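Local coordinates for IMC sub-compartment protein ISP3 (Toxoplasma gondii, PDB 4CHJ) that adopts a pleckstrin homology fold and belongs to the inner membrane complex sub-compartment proteins, a group critical for replication of the parasite, at residues D36-R41 / I131-C136; M71-N76 / I124-K129. One frame throughout, in Å; residues are numbered along the deposited sequence.

Interaction 1 of 2, residues D36-R41 / I131-C136; sequences DNWMNR and ITDAQC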
loop_
_atom_site.group_PDB
_atom_site.type_symbol
_atom_site.label_atom_id
_atom_site.label_comp_id
_atom_site.label_asym_id
_atom_site.label_seq_id
_atom_site.Cartn_x
_atom_site.Cartn_y
_atom_site.Cartn_z
ATOM N N ASP A 36 -4.142 -6.226 13.106
ATOM C CA ASP A 36 -4.373 -7.677 13.083
ATOM C C ASP A 36 -5.615 -8.020 12.273
ATOM O O ASP A 36 -5.634 -9.013 11.520
ATOM C CB ASP A 36 -4.549 -8.212 14.512
ATOM C CG ASP A 36 -3.252 -8.291 15.277
ATOM O OD1 ASP A 36 -2.171 -8.191 14.660
ATOM O OD2 ASP A 36 -3.322 -8.462 16.513
ATOM N N ASN A 37 -6.670 -7.225 12.466
ATOM C CA ASN A 37 -7.870 -7.313 11.620
ATOM C C ASN A 37 -7.570 -7.023 10.119
ATOM O O ASN A 37 -7.846 -7.844 9.246
ATOM C CB ASN A 37 -8.938 -6.344 12.120
ATOM C CG ASN A 37 -10.210 -6.407 11.285
ATOM O OD1 ASN A 37 -10.842 -7.461 11.180
ATOM N ND2 ASN A 37 -10.575 -5.283 10.663
ATOM N N TRP A 38 -7.013 -5.848 9.842
ATOM C CA TRP A 38 -6.523 -5.549 8.521
ATOM C C TRP A 38 -5.782 -6.777 7.947
ATOM O O TRP A 38 -6.167 -7.325 6.896
ATOM C CB TRP A 38 -5.623 -4.307 8.555
ATOM C CG TRP A 38 -5.244 -3.852 7.200
ATOM C CD1 TRP A 38 -5.983 -3.075 6.359
ATOM C CD2 TRP A 38 -4.087 -4.226 6.489
ATOM N NE1 TRP A 38 -5.343 -2.928 5.168
ATOM C CE2 TRP A 38 -4.172 -3.634 5.216
ATOM C CE3 TRP A 38 -2.964 -4.993 6.805
ATOM C CZ2 TRP A 38 -3.168 -3.773 4.263
ATOM C CZ3 TRP A 38 -1.980 -5.141 5.861
ATOM C CH2 TRP A 38 -2.087 -4.534 4.598
ATOM N N MET A 39 -4.793 -7.274 8.673
ATOM C CA MET A 39 -3.941 -8.333 8.151
ATOM C C MET A 39 -4.721 -9.597 7.808
ATOM O O MET A 39 -4.436 -10.254 6.815
ATOM C CB MET A 39 -2.834 -8.660 9.146
ATOM C CG MET A 39 -1.768 -9.585 8.591
ATOM S SD MET A 39 -0.724 -8.778 7.367
ATOM C CE MET A 39 0.068 -10.200 6.632
ATOM N N ASN A 40 -5.696 -9.941 8.637
ATOM C CA ASN A 40 -6.513 -11.136 8.417
ATOM C C ASN A 40 -7.368 -11.034 7.189
ATOM O O ASN A 40 -7.409 -11.957 6.382
ATOM C CB ASN A 40 -7.419 -11.402 9.622
ATOM C CG ASN A 40 -6.715 -12.196 10.703
ATOM O OD1 ASN A 40 -6.011 -13.182 10.415
ATOM N ND2 ASN A 40 -6.861 -11.756 11.954
ATOM N N ARG A 41 -8.080 -9.917 7.069
ATOM C CA ARG A 41 -8.853 -9.609 5.861
ATOM C C ARG A 41 -8.099 -9.724 4.543
ATOM O O ARG A 41 -8.583 -10.359 3.589
ATOM C CB ARG A 41 -9.441 -8.224 5.970
ATOM C CG ARG A 41 -10.642 -8.219 6.865
ATOM C CD ARG A 41 -11.441 -6.964 6.706
ATOM N NE ARG A 41 -10.818 -5.861 7.422
ATOM C CZ ARG A 41 -10.461 -4.711 6.866
ATOM N NH1 ARG A 41 -10.648 -4.497 5.565
ATOM N NH2 ARG A 41 -9.947 -3.756 7.626
ATOM N N ILE A 131 -9.176 5.291 6.631
ATOM C CA ILE A 131 -7.855 5.802 6.981
ATOM C C ILE A 131 -7.056 4.744 7.700
ATOM O O ILE A 131 -5.853 4.573 7.473
ATOM C CB ILE A 131 -7.962 7.025 7.901
ATOM C CG1 ILE A 131 -8.809 8.105 7.230
ATOM C CG2 ILE A 131 -6.575 7.565 8.212
ATOM C CD1 ILE A 131 -8.734 9.481 7.876
ATOM N N THR A 132 -7.748 4.068 8.599
ATOM C CA THR A 132 -7.192 3.029 9.412
ATOM C C THR A 132 -6.547 1.947 8.570
ATOM O O THR A 132 -5.409 1.528 8.829
ATOM C CB THR A 132 -8.326 2.404 10.246
ATOM O OG1 THR A 132 -8.724 3.342 11.258
ATOM C CG2 THR A 132 -7.901 1.046 10.872
ATOM N N ASP A 133 -7.309 1.445 7.611
ATOM C CA ASP A 133 -6.812 0.473 6.645
ATOM C C ASP A 133 -5.583 0.971 5.889
ATOM O O ASP A 133 -4.629 0.220 5.669
ATOM C CB ASP A 133 -7.916 0.109 5.665
ATOM C CG ASP A 133 -8.841 -0.958 6.214
ATOM O OD1 ASP A 133 -8.636 -1.380 7.381
ATOM O OD2 ASP A 133 -9.730 -1.420 5.475
ATOM N N ALA A 134 -5.592 2.249 5.532
ATOM C CA ALA A 134 -4.498 2.830 4.762
ATOM C C ALA A 134 -3.271 2.843 5.640
ATOM O O ALA A 134 -2.190 2.464 5.220
ATOM C CB ALA A 134 -4.853 4.239 4.326
ATOM N N GLN A 135 -3.469 3.218 6.893
ATOM C CA GLN A 135 -2.375 3.305 7.841
ATOM C C GLN A 135 -1.833 1.930 8.221
ATOM O O GLN A 135 -0.638 1.790 8.471
ATOM C CB GLN A 135 -2.812 4.090 9.070
ATOM C CG GLN A 135 -3.267 5.498 8.715
ATOM C CD GLN A 135 -3.361 6.420 9.909
ATOM O OE1 GLN A 135 -3.541 5.979 11.043
ATOM N NE2 GLN A 135 -3.286 7.718 9.649
ATOM N N CYS A 136 -2.678 0.906 8.156
ATOM C CA CYS A 136 -2.215 -0.479 8.289
ATOM C C CYS A 136 -1.369 -0.930 7.118
ATOM O O CYS A 136 -0.395 -1.676 7.287
ATOM C CB CYS A 136 -3.399 -1.436 8.433
ATOM S SG CYS A 136 -4.259 -1.258 10.008
#

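Interaction 2 of 2, residues M71-N76 / I124-K129; sequences MNLTFN and IAFSFK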
loop_
_atom_site.group_PDB
_atom_site.type_symbol
_atom_site.label_atom_id
_atom_site.label_comp_id
_atom_site.label_asym_id
_atom_site.label_seq_id
_atom_site.Cartn_x
_atom_site.Cartn_y
_atom_site.Cartn_z
ATOM N N MET A 71 2.171 -10.250 -2.952
ATOM C CA MET A 71 0.812 -9.785 -2.804
ATOM C C MET A 71 0.221 -9.669 -4.183
ATOM O O MET A 71 0.849 -9.153 -5.090
ATOM C CB MET A 71 0.719 -8.491 -2.005
ATOM C CG MET A 71 1.097 -7.224 -2.729
ATOM S SD MET A 71 1.035 -5.852 -1.572
ATOM C CE MET A 71 1.905 -4.591 -2.482
ATOM N N ASN A 72 -0.984 -10.186 -4.343
ATOM C CA ASN A 72 -1.570 -10.311 -5.654
ATOM C C ASN A 72 -2.728 -9.383 -5.850
ATOM O O ASN A 72 -3.642 -9.343 -5.045
ATOM C CB ASN A 72 -2.046 -11.735 -5.877
ATOM C CG ASN A 72 -1.037 -12.567 -6.615
ATOM O OD1 ASN A 72 0.061 -12.806 -6.124
ATOM N ND2 ASN A 72 -1.401 -13.010 -7.808
ATOM N N LEU A 73 -2.695 -8.650 -6.948
ATOM C CA LEU A 73 -3.802 -7.806 -7.309
ATOM C C LEU A 73 -4.630 -8.600 -8.281
ATOM O O LEU A 73 -4.125 -9.087 -9.285
ATOM C CB LEU A 73 -3.309 -6.539 -7.991
ATOM C CG LEU A 73 -3.058 -5.354 -7.073
ATOM C CD1 LEU A 73 -4.330 -5.008 -6.324
ATOM C CD2 LEU A 73 -1.946 -5.703 -6.103
ATOM N N THR A 74 -5.908 -8.740 -7.978
ATOM C CA THR A 74 -6.810 -9.390 -8.904
ATOM C C THR A 74 -7.802 -8.391 -9.424
ATOM O O THR A 74 -8.495 -7.727 -8.650
ATOM C CB THR A 74 -7.555 -10.556 -8.255
ATOM O OG1 THR A 74 -6.604 -11.551 -7.855
ATOM C CG2 THR A 74 -8.546 -11.168 -9.243
ATOM N N PHE A 75 -7.772 -8.216 -10.741
ATOM C CA PHE A 75 -8.746 -7.431 -11.473
ATOM C C PHE A 75 -9.189 -8.211 -12.713
ATOM O O PHE A 75 -8.369 -8.571 -13.549
ATOM C CB PHE A 75 -8.116 -6.093 -11.856
ATOM C CG PHE A 75 -8.803 -5.397 -12.985
ATOM C CD1 PHE A 75 -10.175 -5.260 -12.995
ATOM C CD2 PHE A 75 -8.074 -4.884 -14.039
ATOM C CE1 PHE A 75 -10.810 -4.619 -14.037
ATOM C CE2 PHE A 75 -8.702 -4.244 -15.085
ATOM C CZ PHE A 75 -10.072 -4.111 -15.085
ATOM N N ASN A 76 -10.481 -8.472 -12.835
ATOM C CA ASN A 76 -11.001 -9.150 -14.015
ATOM C C ASN A 76 -10.274 -10.453 -14.295
ATOM O O ASN A 76 -9.984 -10.775 -15.440
ATOM C CB ASN A 76 -10.955 -8.258 -15.250
ATOM C CG ASN A 76 -11.679 -8.875 -16.432
ATOM O OD1 ASN A 76 -12.236 -9.967 -16.329
ATOM N ND2 ASN A 76 -11.678 -8.176 -17.559
ATOM N N ILE A 124 3.216 3.238 -7.286
ATOM C CA ILE A 124 1.866 2.725 -7.389
ATOM C C ILE A 124 1.092 3.317 -6.259
ATOM O O ILE A 124 1.641 3.540 -5.186
ATOM C CB ILE A 124 1.846 1.203 -7.242
ATOM C CG1 ILE A 124 2.923 0.586 -8.167
ATOM C CG2 ILE A 124 0.448 0.665 -7.546
ATOM C CD1 ILE A 124 3.084 -0.912 -8.034
ATOM N N ALA A 125 -0.176 3.598 -6.491
ATOM C CA ALA A 125 -1.010 4.122 -5.448
ATOM C C ALA A 125 -2.190 3.208 -5.254
ATOM O O ALA A 125 -2.900 2.880 -6.235
ATOM C CB ALA A 125 -1.476 5.529 -5.785
ATOM N N PHE A 126 -2.360 2.762 -3.995
ATOM C CA PHE A 126 -3.575 2.076 -3.528
ATOM C C PHE A 126 -4.404 3.041 -2.676
ATOM O O PHE A 126 -3.866 3.789 -1.881
ATOM C CB PHE A 126 -3.196 0.867 -2.658
ATOM C CG PHE A 126 -2.568 -0.273 -3.421
ATOM C CD1 PHE A 126 -2.478 -0.252 -4.812
ATOM C CD2 PHE A 126 -2.087 -1.379 -2.748
ATOM C CE1 PHE A 126 -1.917 -1.310 -5.503
ATOM C CE2 PHE A 126 -1.539 -2.444 -3.434
ATOM C CZ PHE A 126 -1.459 -2.410 -4.819
ATOM N N SER A 127 -5.713 3.002 -2.864
ATOM C CA SER A 127 -6.651 3.724 -2.044
ATOM C C SER A 127 -7.508 2.727 -1.248
ATOM O O SER A 127 -8.050 1.761 -1.806
ATOM C CB SER A 127 -7.552 4.591 -2.912
ATOM O OG SER A 127 -8.440 5.344 -2.103
ATOM N N PHE A 128 -7.571 2.928 0.065
ATOM C CA PHE A 128 -8.236 1.961 0.955
ATOM C C PHE A 128 -9.527 2.531 1.461
ATOM O O PHE A 128 -9.778 3.743 1.333
ATOM C CB PHE A 128 -7.331 1.574 2.131
ATOM C CG PHE A 128 -6.180 0.709 1.730
ATOM C CD1 PHE A 128 -5.001 1.285 1.265
ATOM C CD2 PHE A 128 -6.331 -0.671 1.658
ATOM C CE1 PHE A 128 -3.975 0.496 0.817
ATOM C CE2 PHE A 128 -5.301 -1.464 1.216
ATOM C CZ PHE A 128 -4.130 -0.879 0.774
ATOM N N LYS A 129 -10.362 1.654 2.029
ATOM C CA LYS A 129 -11.767 1.976 2.239
ATOM C C LYS A 129 -11.900 3.002 3.377
ATOM O O LYS A 129 -12.849 3.774 3.408
ATOM C CB LYS A 129 -12.576 0.704 2.510
ATOM C CG LYS A 129 -14.067 0.951 2.668
ATOM C CD LYS A 129 -14.871 -0.334 2.891
ATOM C CE LYS A 129 -16.355 -0.032 3.069
ATOM N NZ LYS A 129 -17.147 -1.286 3.286
#

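Interaction 1 of 2, residues D36-R41 / I131-C136
The indole of W38 takes C136 on one face and D133 at its rim. CB of C136 sits over the five-membered ring, 3.5 Å from its centroid and 22° off the normal, a CH-pi contact displaced toward the CG side, where W38 CG and C136 CB are 3.3 Å apart. The sulfur of C136 stands more obliquely, SG lying 4.6 Å from the same centroid, a looser sulfur-aromatic contact that also brings SG against CB of W38. At the edge, in the ring plane, lies the carboxylate carbon of D133, with W38 CD1 3.3 Å from D133 OD1; the two planes are steeply inclined to each other. With CG of W38 anti to the backbone N, the indole projects toward helix 131-149. R41, one turn on, bends its chain at chi3 and presents the guanidinium edge to D133, the two planes only moderately tilted. This is an end-on, two-nitrogen salt bridge. NH2 of R41 reaches the syn lone pair of D133 OD1 at 2.7 Å, while NH1 meets D133 OD2 at 3.2 Å, from the syn side but 27° out of the carboxylate plane; a weak third bond runs from NH2 to OD2. One carboxylate thus fixes the rotation of the guanidinium and also borders the indole. R41 NH1 also forms a salt bridge with D46, so one guanidinium serves two acids; this would tend to keep the carboxylates ionised. The short helical segments cross at -80°, their axes 9.7 Å apart at closest. The contact seats helix 32-44, just ahead of strand 46-51, against the first turns of the C-terminal helix of this PH fold, which follows strand 123-127; F128, just ahead of the helix, packs against D133.

Interaction 2 of 2, residues M71-N76 / I124-K129
F126 and L73 each place CG anti to their own carbonyl carbon (chi1 -70° and -92°), which sends the phenyl ring and the isobutyl group toward each other from opposite directions across the interior. M71 instead has CG between its backbone N and carbonyl carbon (chi1 77°), and its chain then runs extended to the methyl CE. The leucine makes the closer approach: its branch CD2 lies 3.6 Å from CZ at the far end of the phenylalanine, with CG of L73 at 4.0 Å from the same CZ. CE of M71 comes only to 4.2 Å from CE2 of F126, the two side chains sliding past each other in opposite senses. Both aliphatic groups approach the ring obliquely. The backbones remain far apart, with the CA atoms of L73 and F126 separated by 10.6 Å: this is side-chain packing between strands of the seven-stranded antiparallel sheet that are not hydrogen-bonded neighbours. Strands 57-65 and 46-51 come between them in sheet order, and the curvature of the PH sheet allows their inward residues to meet. M48 on strand 46-51 touches both L73 and F126. Around the aromatic, F115 packs edge-to-face and F137 of the C-terminal helix adds another ring. Chemically the contact is wholly apolar, without a hydrogen bond between the two segments; all three touching residues are buried, so cohesion here comes from dispersion and exclusion of water, with shape rather than directed polar bonds setting the fit.

In the fold
Interaction 1 joins the two long helices and interaction 2 joins two strands of the seven-stranded sheet, their centres 14 Å apart within one PH-like domain. Along the chain the order is 36-41, 71-76, 124-129, 131-136, so the helix pairing encloses the strand pairing. Strand 123-127 runs almost directly into helix 131-149, and F128, next in the chain after F126 and S127, brings segment 124-129 against interaction 1: its ring lies near W38 and A134. Further along that helix, F137 meets the ring of F128. The C-terminal helix thus meets helix 32-44 with its first turns and, through F137, the sheet interior beside interaction 2.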